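PDB 6GUQ: putative sugar binding protein from Geobacillus stearothermophilus, which binds a sugar, here beta-D-glucopyranose, in the cleft between its two lobes and probably delivers it for uptake. Local coordinates for residues Phe33-Glu38 and Gly90-Gly95; Pro114-Asp119 and Lys278-Ile283; Ile158-Leu163 and Ile190-Ile195; Leu170-Phe175 and Tyr218-Leu223. One frame throughout, in Å; residues are numbered along the deposited sequence.

Interaction 1: residues Phe33-Glu38 and Gly90-Gly95; sequences FVLVPE and GIITQG. With BGC (beta-D-glucopyranose), chain B.
E38 and Q94 meet beside the sugar, where NE2 of Q94 gives an almost straight hydrogen bond (179°) of 3.0 Å to OE1 of E38. OE1 lies in the amide plane, yet NE2 reaches it from above the carboxylate plane, the two flat groups being turned 60° apart. O4 of the beta-D-glucopyranose donates to the same OE1 at 2.6 Å, so one carboxylate oxygen is gripped twice. E38 can reach this far because its CG stands anti to the backbone N (chi1 -172°) and the chain beyond is extended. With an alanine here, O4 would probably lose its acceptor and the Q94 amide one of the bonds that fix its rotation. Q94 NE2 also bonds D119. Behind this pair, strands 33-36 and 90-93 run parallel, joined by V34 N to G90 O, I92 N to V34 O (2.8 Å) and V36 N to I92 O. Branched apolar residues suit both faces: CG1 of V34 lies alongside CG1 of I91 at 3.4 Å, and on the other face CD1 of L35 reaches CG2 of I92 at 3.6 Å. G90 leaves room for the F33 ring, whose edge meets N of G90. Helix 73-84 covers V36 and T93, helix 43-59 L35, and helix 269-284 I92. Binding residues beyond parallel strand ends occur in many alpha/beta folds; two such lobes closing on a sugar characterise type 1 periplasmic binding proteins, this protein's family.

Interaction 2: residues Pro114-Asp119 and Lys278-Ile283; sequences PVVTID and KMMAEI. With BGC (beta-D-glucopyranose), chain B.
P114 and V116 lie under helix segment 278-283, which runs nearly antiparallel to strand 115-118 (161°), the two short axes coming within 9.3 Å. No hydrogen bond crosses the gap; the contact is made by apolar side chains. M280 supplies the most flexible of them: its chain bends at chi2 (66°) and chi3, swinging the methyl down to the strand. There CE sits 3.7 Å from CG2 of V116, the two side chains running head to tail, and it also rests near O of P114. The thioether is set roughly perpendicular to the proline side chain, with SD 4.2 Å from CG of P114. This is a helix packed along one face of a parallel sheet, as in the alpha/beta lobes of periplasmic binding proteins; the chain visits the other lobe between the two segments and returns with helix 269-284. One turn on, the branches of I283 part: CD1 comes obliquely onto CG2 of V116 at 3.5 Å, while its CG2 faces CB of P114 at 4.1 Å. I92, on the adjoining strand, lies against M280 as well. Well away from residues 278-283, the segment ends in D119, whose carboxylate spans two neighbouring hydroxyls: the sugar O3 donates to OD1 at 2.8 Å and the sugar O2 to OD2 at 2.7 Å. Q94 NE2 donates to OD1 too, steadying the carboxylate from the protein side.

Interaction 3: residues Ile158-Leu163 and Ile190-Ile195; sequences IITGSL and IEESHI. With BGC (beta-D-glucopyranose), chain B.
I158 and I190 lie abreast on strands 158-160 and 190-192, which run parallel with a 27° twist and are joined by E191 N to I158 O, T160 N to E191 O and S193 N to T160 O. The methyl CG2 of I190 leans obliquely on CG2 of T160 at 4.1 Å, while the threonine hydroxyl turns to T220. On the opposite face, CG2 of I159 meets CB of S193 at 3.8 Å; the serine OG is held by D224. The strands are the two arms of a beta-alpha-beta unit whose connecting helix, 166-179, covers the I158, T160 and I190 face. At the end of strand 190-192, E192 meets L163 from the turn after strand 158-160. Extended beyond CG (chi2 164°), the glutamate carries its carboxylate to the leucine, the two side chains roughly perpendicular: CD1 of L163 lies 3.6 Å from CD of E192, and L163 N donates to OE2 at 3.3 Å from 35° above the carboxylate plane. Were a serine in its place, L163 N would probably be left without this acceptor and the leucine without the aliphatic stem it packs on. G161 suits its turn, since a CB there would clash with CG2 of I195. That methyl passes 3.8 Å from CA of G161 and, reaching into the binding cleft, touches C6 of the beta-D-glucopyranose at 3.6 Å. Both H194 and I195 have positive phi, the bend that takes the chain off the sheet toward the sugar.

Interaction 4: residues Leu170-Phe175 and Tyr218-Leu223; sequences LRVRGF and YGTSAL. With BGC (beta-D-glucopyranose), chain B.
The sugar pocket of this binding protein is partly walled by R171 on helix 166-179 and by the loop that follows strand 216-219. R171 is extended from CG to NE, and its guanidinium works edge-on: NH1 donates to O of T220 at 2.8 Å, nearly in the guanidinium plane, and to O1 of the beta-D-glucopyranose at 2.9 Å. NH2 takes the neighbouring hydroxyl, O2, at 2.9 Å and also bonds N135 OD1. From the loop, A222 N donates to the ring oxygen O5 at 2.9 Å. Deeper in, OH of Y218 donates a hydrogen bond to O of R171 at 2.9 Å, coming from 55° above the carbonyl plane. F175, with CG anti to the backbone N (chi1 176°), lays its ring on one face of Y218 as an offset stack, centroids 4.2 Å apart and planes at 13°. T220 puts CG2 over the other face of the tyrosine, 3.5 Å above its plane, while OG1 bonds Q168. Because T220 anchors the guanidinium and Y218 the helix backbone behind it, R171 is likely to be held ready for the sugar: a planar, many-handed donor matched to adjacent oxygens O1 and O2.

Overall arrangement
Interactions 1 and 2 share one lobe and interactions 3 and 4 the other, with the sugar between them. Strands 90-93 and 115-118 are neighbours, so T93 O and I118 N tie interaction 1 to interaction 2; strands 154-160 and 216-219 likewise join interaction 3 to interaction 4 through I159 N and Y218 O. Interactions 1 and 4 are buried and combine apolar packing with sugar-binding polar groups. Interaction 2 is also largely buried, but its strand-helix contact is purely apolar, its sugar-binding D119 lying apart. Interaction 3, on an outermost strand, is partly exposed at L163 and H194, and meets the sugar through I195 by packing.

Interaction 1: residues Phe33-Glu38 and Gly90-Gly95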
# COMPACT_ATOMS: atom_id res chain seq x y z
N PHE A 33 -2.44 -3.76 -22.74
CA PHE A 33 -2.82 -4.00 -21.35
C PHE A 33 -3.25 -2.71 -20.65
O PHE A 33 -2.90 -1.60 -21.05
CB PHE A 33 -1.69 -4.63 -20.51
CG PHE A 33 -0.92 -5.72 -21.19
CD1 PHE A 33 -1.58 -6.80 -21.75
CD2 PHE A 33 0.47 -5.74 -21.16
CE1 PHE A 33 -0.87 -7.84 -22.36
CE2 PHE A 33 1.18 -6.78 -21.75
CZ PHE A 33 0.50 -7.83 -22.36
N VAL A 34 -4.00 -2.91 -19.57
CA VAL A 34 -4.53 -1.84 -18.75
C VAL A 34 -4.07 -2.04 -17.30
O VAL A 34 -4.13 -3.16 -16.77
CB VAL A 34 -6.07 -1.79 -18.85
CG1 VAL A 34 -6.63 -3.16 -18.69
CG2 VAL A 34 -6.65 -0.87 -17.77
N LEU A 35 -3.60 -0.95 -16.67
CA LEU A 35 -3.24 -0.95 -15.26
C LEU A 35 -4.15 0.03 -14.53
O LEU A 35 -4.21 1.22 -14.89
CB LEU A 35 -1.77 -0.58 -15.06
CG LEU A 35 -1.36 -0.16 -13.64
CD1 LEU A 35 -1.52 -1.33 -12.66
CD2 LEU A 35 0.06 0.34 -13.62
N VAL A 36 -4.83 -0.46 -13.50
CA VAL A 36 -5.82 0.29 -12.72
C VAL A 36 -5.23 0.58 -11.34
O VAL A 36 -5.04 -0.36 -10.56
CB VAL A 36 -7.13 -0.49 -12.60
CG1 VAL A 36 -8.13 0.28 -11.76
CG2 VAL A 36 -7.68 -0.82 -13.98
N PRO A 37 -4.96 1.84 -10.99
CA PRO A 37 -4.52 2.17 -9.63
C PRO A 37 -5.69 2.33 -8.67
O PRO A 37 -6.85 2.42 -9.07
CB PRO A 37 -3.81 3.51 -9.81
CG PRO A 37 -4.60 4.15 -10.90
CD PRO A 37 -4.91 3.01 -11.88
N GLU A 38 -5.36 2.40 -7.36
CA GLU A 38 -6.39 2.67 -6.35
C GLU A 38 -6.97 4.08 -6.51
O GLU A 38 -8.15 4.31 -6.18
CB GLU A 38 -5.82 2.49 -4.93
CG GLU A 38 -6.86 2.57 -3.80
CD GLU A 38 -6.41 1.91 -2.48
OE1 GLU A 38 -5.24 1.52 -2.36
OE2 GLU A 38 -7.24 1.81 -1.54
N GLY A 90 -4.80 -8.04 -21.38
CA GLY A 90 -4.54 -8.37 -19.99
C GLY A 90 -4.81 -7.18 -19.07
O GLY A 90 -4.62 -6.03 -19.48
N ILE A 91 -5.23 -7.46 -17.84
CA ILE A 91 -5.62 -6.43 -16.88
C ILE A 91 -4.78 -6.59 -15.62
O ILE A 91 -4.70 -7.69 -15.06
CB ILE A 91 -7.12 -6.52 -16.56
CG1 ILE A 91 -7.94 -6.22 -17.82
CG2 ILE A 91 -7.48 -5.57 -15.42
CD1 ILE A 91 -9.42 -6.15 -17.58
N ILE A 92 -4.15 -5.50 -15.19
CA ILE A 92 -3.36 -5.44 -13.96
C ILE A 92 -4.08 -4.54 -12.96
O ILE A 92 -4.32 -3.36 -13.25
CB ILE A 92 -1.94 -4.94 -14.24
CG1 ILE A 92 -1.27 -5.81 -15.30
CG2 ILE A 92 -1.10 -4.92 -12.95
CD1 ILE A 92 0.10 -5.33 -15.73
N THR A 93 -4.41 -5.10 -11.79
CA THR A 93 -5.21 -4.39 -10.80
C THR A 93 -4.90 -4.91 -9.41
O THR A 93 -4.45 -6.04 -9.23
CB THR A 93 -6.71 -4.54 -11.08
OG1 THR A 93 -7.47 -3.80 -10.10
CG2 THR A 93 -7.11 -6.01 -10.99
N GLN A 94 -5.20 -4.07 -8.41
CA GLN A 94 -5.31 -4.52 -7.03
C GLN A 94 -6.47 -5.48 -6.86
O GLN A 94 -7.50 -5.37 -7.53
CB GLN A 94 -5.55 -3.34 -6.07
CG GLN A 94 -4.37 -2.50 -5.65
CD GLN A 94 -4.84 -1.19 -4.98
OE1 GLN A 94 -5.65 -0.45 -5.55
NE2 GLN A 94 -4.35 -0.92 -3.77
N GLY A 95 -6.32 -6.40 -5.91
CA GLY A 95 -7.43 -7.26 -5.51
C GLY A 95 -7.98 -6.77 -4.20
O GLY A 95 -7.83 -7.42 -3.16
C2 BGC B . -0.33 1.16 -0.69
C3 BGC B . -1.30 1.46 -1.78
C4 BGC B . -2.14 2.63 -1.38
C5 BGC B . -1.30 3.86 -1.11
C6 BGC B . -2.22 4.93 -0.62
C1 BGC B . 0.50 2.36 -0.29
O1 BGC B . 1.13 2.09 0.88
O2 BGC B . 0.59 0.10 -1.03
O3 BGC B . -2.23 0.36 -1.89
O4 BGC B . -3.08 2.99 -2.39
O5 BGC B . -0.31 3.59 -0.07
O6 BGC B . -1.50 6.13 -0.57

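Interaction 2: residues Pro114-Asp119 and Lys278-Ile283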
# COMPACT_ATOMS: atom_id res chain seq x y z
N PRO A 114 -6.47 -12.58 -19.04
CA PRO A 114 -5.72 -12.91 -17.82
C PRO A 114 -5.54 -11.69 -16.92
O PRO A 114 -5.26 -10.59 -17.40
CB PRO A 114 -4.37 -13.41 -18.34
CG PRO A 114 -4.21 -12.72 -19.69
CD PRO A 114 -5.61 -12.60 -20.25
N VAL A 115 -5.66 -11.90 -15.61
CA VAL A 115 -5.50 -10.85 -14.61
C VAL A 115 -4.23 -11.10 -13.81
O VAL A 115 -4.00 -12.21 -13.32
CB VAL A 115 -6.73 -10.77 -13.68
CG1 VAL A 115 -6.60 -9.57 -12.76
CG2 VAL A 115 -8.00 -10.69 -14.52
N VAL A 116 -3.42 -10.06 -13.66
CA VAL A 116 -2.30 -10.04 -12.73
C VAL A 116 -2.64 -9.05 -11.62
O VAL A 116 -2.88 -7.87 -11.89
CB VAL A 116 -0.98 -9.66 -13.42
CG1 VAL A 116 0.08 -9.28 -12.39
CG2 VAL A 116 -0.48 -10.79 -14.32
N THR A 117 -2.67 -9.52 -10.37
CA THR A 117 -2.84 -8.62 -9.24
C THR A 117 -1.53 -7.90 -8.93
O THR A 117 -0.44 -8.45 -9.11
CB THR A 117 -3.33 -9.35 -7.99
OG1 THR A 117 -2.49 -10.47 -7.69
CG2 THR A 117 -4.76 -9.82 -8.15
N ILE A 118 -1.66 -6.64 -8.47
CA ILE A 118 -0.52 -5.79 -8.14
C ILE A 118 -0.81 -5.11 -6.80
O ILE A 118 -1.95 -4.71 -6.54
CB ILE A 118 -0.24 -4.76 -9.26
CG1 ILE A 118 1.10 -4.06 -9.03
CG2 ILE A 118 -1.33 -3.71 -9.37
CD1 ILE A 118 1.56 -3.27 -10.26
N ASP A 119 0.21 -5.05 -5.93
CA ASP A 119 0.21 -4.25 -4.70
C ASP A 119 -0.67 -4.86 -3.61
O ASP A 119 -0.28 -4.91 -2.43
CB ASP A 119 -0.20 -2.81 -5.04
CG ASP A 119 -0.44 -1.94 -3.80
OD1 ASP A 119 -1.57 -1.96 -3.27
OD2 ASP A 119 0.50 -1.22 -3.38
N LYS A 278 6.05 -7.01 -17.13
CA LYS A 278 6.84 -8.08 -17.70
C LYS A 278 6.22 -9.42 -17.43
O LYS A 278 6.33 -10.31 -18.20
CB LYS A 278 8.23 -8.06 -17.15
CG LYS A 278 8.86 -6.72 -17.28
CD LYS A 278 9.30 -6.48 -18.67
CE LYS A 278 10.76 -6.78 -18.78
NZ LYS A 278 11.36 -5.90 -19.78
N MET A 279 5.60 -9.56 -16.31
CA MET A 279 4.97 -10.84 -16.01
C MET A 279 3.74 -11.06 -16.87
O MET A 279 3.47 -12.20 -17.30
CB MET A 279 4.60 -10.92 -14.53
CG MET A 279 4.18 -12.32 -14.14
SD MET A 279 4.99 -12.87 -12.63
CE MET A 279 6.59 -13.40 -13.24
N MET A 280 2.97 -10.00 -17.15
CA MET A 280 1.86 -10.12 -18.08
C MET A 280 2.35 -10.57 -19.46
O MET A 280 1.76 -11.47 -20.07
CB MET A 280 1.10 -8.80 -18.17
CG MET A 280 -0.11 -8.87 -19.06
SD MET A 280 -1.38 -9.95 -18.36
CE MET A 280 -2.03 -8.91 -17.05
N ALA A 281 3.43 -9.96 -19.94
CA ALA A 281 3.96 -10.32 -21.25
C ALA A 281 4.43 -11.77 -21.31
O ALA A 281 4.33 -12.41 -22.36
CB ALA A 281 5.09 -9.37 -21.62
N GLU A 282 4.95 -12.30 -20.20
CA GLU A 282 5.29 -13.72 -20.16
C GLU A 282 4.04 -14.59 -20.19
O GLU A 282 4.05 -15.68 -20.78
CB GLU A 282 6.11 -14.02 -18.91
CG GLU A 282 7.47 -13.37 -18.88
CD GLU A 282 8.56 -14.30 -19.36
OE1 GLU A 282 8.79 -15.34 -18.69
OE2 GLU A 282 9.18 -14.01 -20.41
N ILE A 283 2.97 -14.15 -19.52
CA ILE A 283 1.78 -14.98 -19.43
C ILE A 283 1.16 -15.16 -20.81
O ILE A 283 0.93 -16.29 -21.26
CB ILE A 283 0.78 -14.39 -18.42
CG1 ILE A 283 1.29 -14.65 -17.00
CG2 ILE A 283 -0.60 -14.99 -18.58
CD1 ILE A 283 0.78 -13.62 -16.01
C2 BGC B . -0.33 1.16 -0.69
C3 BGC B . -1.30 1.46 -1.78
C4 BGC B . -2.14 2.63 -1.38
C5 BGC B . -1.30 3.86 -1.11
C6 BGC B . -2.22 4.93 -0.62
C1 BGC B . 0.50 2.36 -0.29
O1 BGC B . 1.13 2.09 0.88
O2 BGC B . 0.59 0.10 -1.03
O3 BGC B . -2.23 0.36 -1.89
O4 BGC B . -3.08 2.99 -2.39
O5 BGC B . -0.31 3.59 -0.07
O6 BGC B . -1.50 6.13 -0.57

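Interaction 3: residues Ile158-Leu163 and Ile190-Ile195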
# COMPACT_ATOMS: atom_id res chain seq x y z
N ILE A 158 -3.30 3.71 15.50
CA ILE A 158 -3.05 3.24 14.14
C ILE A 158 -3.95 4.02 13.20
O ILE A 158 -5.17 4.09 13.41
CB ILE A 158 -3.27 1.72 13.99
CG1 ILE A 158 -2.37 0.95 14.96
CG2 ILE A 158 -3.01 1.26 12.53
CD1 ILE A 158 -2.51 -0.59 14.88
N ILE A 159 -3.35 4.61 12.17
CA ILE A 159 -4.06 5.23 11.05
C ILE A 159 -3.90 4.32 9.85
O ILE A 159 -2.77 4.02 9.44
CB ILE A 159 -3.54 6.65 10.74
CG1 ILE A 159 -3.55 7.53 11.98
CG2 ILE A 159 -4.37 7.28 9.62
CD1 ILE A 159 -4.89 7.96 12.41
N THR A 160 -5.02 3.88 9.29
CA THR A 160 -5.00 2.93 8.19
C THR A 160 -5.79 3.50 7.01
O THR A 160 -6.73 4.27 7.20
CB THR A 160 -5.56 1.55 8.65
OG1 THR A 160 -5.35 0.56 7.63
CG2 THR A 160 -7.05 1.64 9.01
N GLY A 161 -5.39 3.11 5.80
CA GLY A 161 -6.08 3.60 4.61
C GLY A 161 -7.57 3.34 4.64
O GLY A 161 -8.38 4.22 4.34
N SER A 162 -7.94 2.14 5.05
CA SER A 162 -9.32 1.76 5.18
C SER A 162 -9.47 0.47 5.95
O SER A 162 -8.55 -0.24 6.10
CB SER A 162 -9.98 1.66 3.82
OG SER A 162 -10.05 0.34 3.39
N LEU A 163 -10.65 0.17 6.45
CA LEU A 163 -10.84 -1.06 7.21
C LEU A 163 -11.29 -2.23 6.34
O LEU A 163 -11.41 -3.34 6.85
CB LEU A 163 -11.87 -0.83 8.31
CG LEU A 163 -11.48 0.13 9.45
CD1 LEU A 163 -12.73 0.57 10.18
CD2 LEU A 163 -10.49 -0.51 10.40
N ILE A 190 -7.84 2.92 16.26
CA ILE A 190 -7.60 2.66 14.84
C ILE A 190 -8.58 3.52 14.05
O ILE A 190 -9.80 3.44 14.28
CB ILE A 190 -7.77 1.16 14.50
CG1 ILE A 190 -7.05 0.27 15.53
CG2 ILE A 190 -7.26 0.85 13.07
CD1 ILE A 190 -6.93 -1.22 15.13
N GLU A 191 -8.10 4.34 13.15
CA GLU A 191 -8.97 5.17 12.37
C GLU A 191 -8.58 5.14 10.94
O GLU A 191 -7.46 4.88 10.64
CB GLU A 191 -8.91 6.61 12.84
CG GLU A 191 -9.32 6.83 14.26
CD GLU A 191 -10.81 6.78 14.44
OE1 GLU A 191 -11.55 7.13 13.53
OE2 GLU A 191 -11.24 6.37 15.51
N GLU A 192 -9.51 5.46 10.07
CA GLU A 192 -9.31 5.47 8.63
C GLU A 192 -8.99 6.80 8.01
O GLU A 192 -9.56 7.76 8.37
CB GLU A 192 -10.57 5.01 7.96
CG GLU A 192 -10.99 3.61 8.30
CD GLU A 192 -12.41 3.35 7.92
OE1 GLU A 192 -13.27 3.81 8.64
OE2 GLU A 192 -12.65 2.69 6.93
N SER A 193 -8.13 6.81 7.02
CA SER A 193 -7.72 8.02 6.36
C SER A 193 -8.17 8.14 4.94
O SER A 193 -7.98 9.13 4.30
CB SER A 193 -6.21 8.11 6.38
OG SER A 193 -5.61 7.11 5.62
N HIS A 194 -8.76 7.10 4.43
CA HIS A 194 -9.16 7.07 3.02
C HIS A 194 -8.04 7.56 2.10
O HIS A 194 -8.29 8.18 1.07
CB HIS A 194 -10.45 7.86 2.81
CG HIS A 194 -11.60 7.30 3.59
ND1 HIS A 194 -12.10 7.92 4.72
CD2 HIS A 194 -12.33 6.18 3.42
CE1 HIS A 194 -13.10 7.19 5.20
NE2 HIS A 194 -13.26 6.13 4.43
N ILE A 195 -6.80 7.28 2.51
CA ILE A 195 -5.53 7.55 1.82
C ILE A 195 -5.38 8.99 1.31
O ILE A 195 -4.81 9.22 0.23
CB ILE A 195 -5.29 6.51 0.68
CG1 ILE A 195 -6.30 6.60 -0.46
CG2 ILE A 195 -5.26 5.07 1.24
CD1 ILE A 195 -5.72 6.17 -1.77
C2 BGC B . -0.33 1.16 -0.69
C3 BGC B . -1.30 1.46 -1.78
C4 BGC B . -2.14 2.63 -1.38
C5 BGC B . -1.30 3.86 -1.11
C6 BGC B . -2.22 4.93 -0.62
C1 BGC B . 0.50 2.36 -0.29
O1 BGC B . 1.13 2.09 0.88
O2 BGC B . 0.59 0.10 -1.03
O3 BGC B . -2.23 0.36 -1.89
O4 BGC B . -3.08 2.99 -2.39
O5 BGC B . -0.31 3.59 -0.07
O6 BGC B . -1.50 6.13 -0.57

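Interaction 4: residues Leu170-Phe175 and Tyr218-Leu223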
# COMPACT_ATOMS: atom_id res chain seq x y z
N LEU A 170 -4.16 -6.55 6.37
CA LEU A 170 -2.99 -7.39 6.60
C LEU A 170 -1.87 -6.60 7.30
O LEU A 170 -1.25 -7.11 8.24
CB LEU A 170 -2.49 -8.00 5.27
CG LEU A 170 -3.40 -9.08 4.64
CD1 LEU A 170 -3.01 -9.49 3.23
CD2 LEU A 170 -3.48 -10.34 5.52
N ARG A 171 -1.61 -5.37 6.86
CA ARG A 171 -0.61 -4.55 7.55
C ARG A 171 -1.03 -4.27 9.00
O ARG A 171 -0.18 -4.17 9.89
CB ARG A 171 -0.35 -3.25 6.79
CG ARG A 171 0.26 -3.47 5.41
CD ARG A 171 0.19 -2.21 4.57
NE ARG A 171 0.43 -2.50 3.16
CZ ARG A 171 0.63 -1.58 2.21
NH1 ARG A 171 0.61 -0.30 2.50
NH2 ARG A 171 0.85 -1.95 0.96
N VAL A 172 -2.33 -4.17 9.26
CA VAL A 172 -2.74 -3.99 10.65
C VAL A 172 -2.55 -5.30 11.41
O VAL A 172 -1.98 -5.32 12.51
CB VAL A 172 -4.19 -3.47 10.73
CG1 VAL A 172 -4.69 -3.46 12.15
CG2 VAL A 172 -4.29 -2.07 10.15
N ARG A 173 -2.97 -6.41 10.82
CA ARG A 173 -2.92 -7.69 11.54
C ARG A 173 -1.48 -8.14 11.77
O ARG A 173 -1.15 -8.64 12.85
CB ARG A 173 -3.74 -8.73 10.78
CG ARG A 173 -3.76 -10.12 11.39
CD ARG A 173 -4.16 -10.12 12.86
NE ARG A 173 -3.81 -11.42 13.47
CZ ARG A 173 -4.66 -12.43 13.61
NH1 ARG A 173 -4.25 -13.58 14.16
NH2 ARG A 173 -5.93 -12.30 13.22
N GLY A 174 -0.59 -7.90 10.81
CA GLY A 174 0.82 -8.21 11.02
C GLY A 174 1.43 -7.42 12.17
O GLY A 174 2.22 -7.95 12.95
N PHE A 175 1.07 -6.14 12.28
CA PHE A 175 1.59 -5.30 13.34
C PHE A 175 1.09 -5.78 14.70
O PHE A 175 1.88 -5.93 15.65
CB PHE A 175 1.18 -3.85 13.08
CG PHE A 175 1.58 -2.87 14.15
CD1 PHE A 175 0.76 -2.65 15.25
CD2 PHE A 175 2.75 -2.13 14.02
CE1 PHE A 175 1.11 -1.72 16.22
CE2 PHE A 175 3.11 -1.21 14.99
CZ PHE A 175 2.29 -0.99 16.09
N TYR A 218 1.27 4.56 14.16
CA TYR A 218 1.58 3.63 13.08
C TYR A 218 0.66 3.92 11.90
O TYR A 218 -0.56 3.83 12.03
CB TYR A 218 1.40 2.18 13.55
CG TYR A 218 1.44 1.09 12.47
CD1 TYR A 218 2.42 1.09 11.48
CD2 TYR A 218 0.53 0.03 12.47
CE1 TYR A 218 2.48 0.10 10.51
CE2 TYR A 218 0.57 -0.97 11.49
CZ TYR A 218 1.55 -0.94 10.52
OH TYR A 218 1.61 -1.95 9.55
N GLY A 219 1.23 4.29 10.76
CA GLY A 219 0.46 4.57 9.56
C GLY A 219 0.71 3.44 8.58
O GLY A 219 1.86 2.99 8.43
N THR A 220 -0.36 2.97 7.91
CA THR A 220 -0.27 1.77 7.08
C THR A 220 -0.35 2.03 5.58
O THR A 220 -0.25 1.06 4.81
CB THR A 220 -1.34 0.74 7.50
OG1 THR A 220 -2.64 1.13 7.04
CG2 THR A 220 -1.37 0.56 9.00
N SER A 221 -0.47 3.28 5.14
CA SER A 221 -0.44 3.59 3.71
C SER A 221 0.44 4.83 3.47
O SER A 221 0.90 5.48 4.41
CB SER A 221 -1.86 3.79 3.15
OG SER A 221 -2.50 4.93 3.72
N ALA A 222 0.64 5.17 2.19
CA ALA A 222 1.76 6.03 1.82
C ALA A 222 1.67 7.45 2.39
O ALA A 222 2.71 8.09 2.61
CB ALA A 222 1.87 6.10 0.29
N LEU A 223 0.47 7.97 2.63
CA LEU A 223 0.32 9.36 3.06
C LEU A 223 -0.04 9.51 4.54
O LEU A 223 -0.33 10.63 4.99
CB LEU A 223 -0.75 10.04 2.21
CG LEU A 223 -0.49 10.12 0.70
CD1 LEU A 223 -1.77 10.51 -0.06
CD2 LEU A 223 0.64 11.11 0.43
C2 BGC B . -0.33 1.16 -0.69
C3 BGC B . -1.30 1.46 -1.78
C4 BGC B . -2.14 2.63 -1.38
C5 BGC B . -1.30 3.86 -1.11
C6 BGC B . -2.22 4.93 -0.62
C1 BGC B . 0.50 2.36 -0.29
O1 BGC B . 1.13 2.09 0.88
O2 BGC B . 0.59 0.10 -1.03
O3 BGC B . -2.23 0.36 -1.89
O4 BGC B . -3.08 2.99 -2.39
O5 BGC B . -0.31 3.59 -0.07
O6 BGC B . -1.50 6.13 -0.57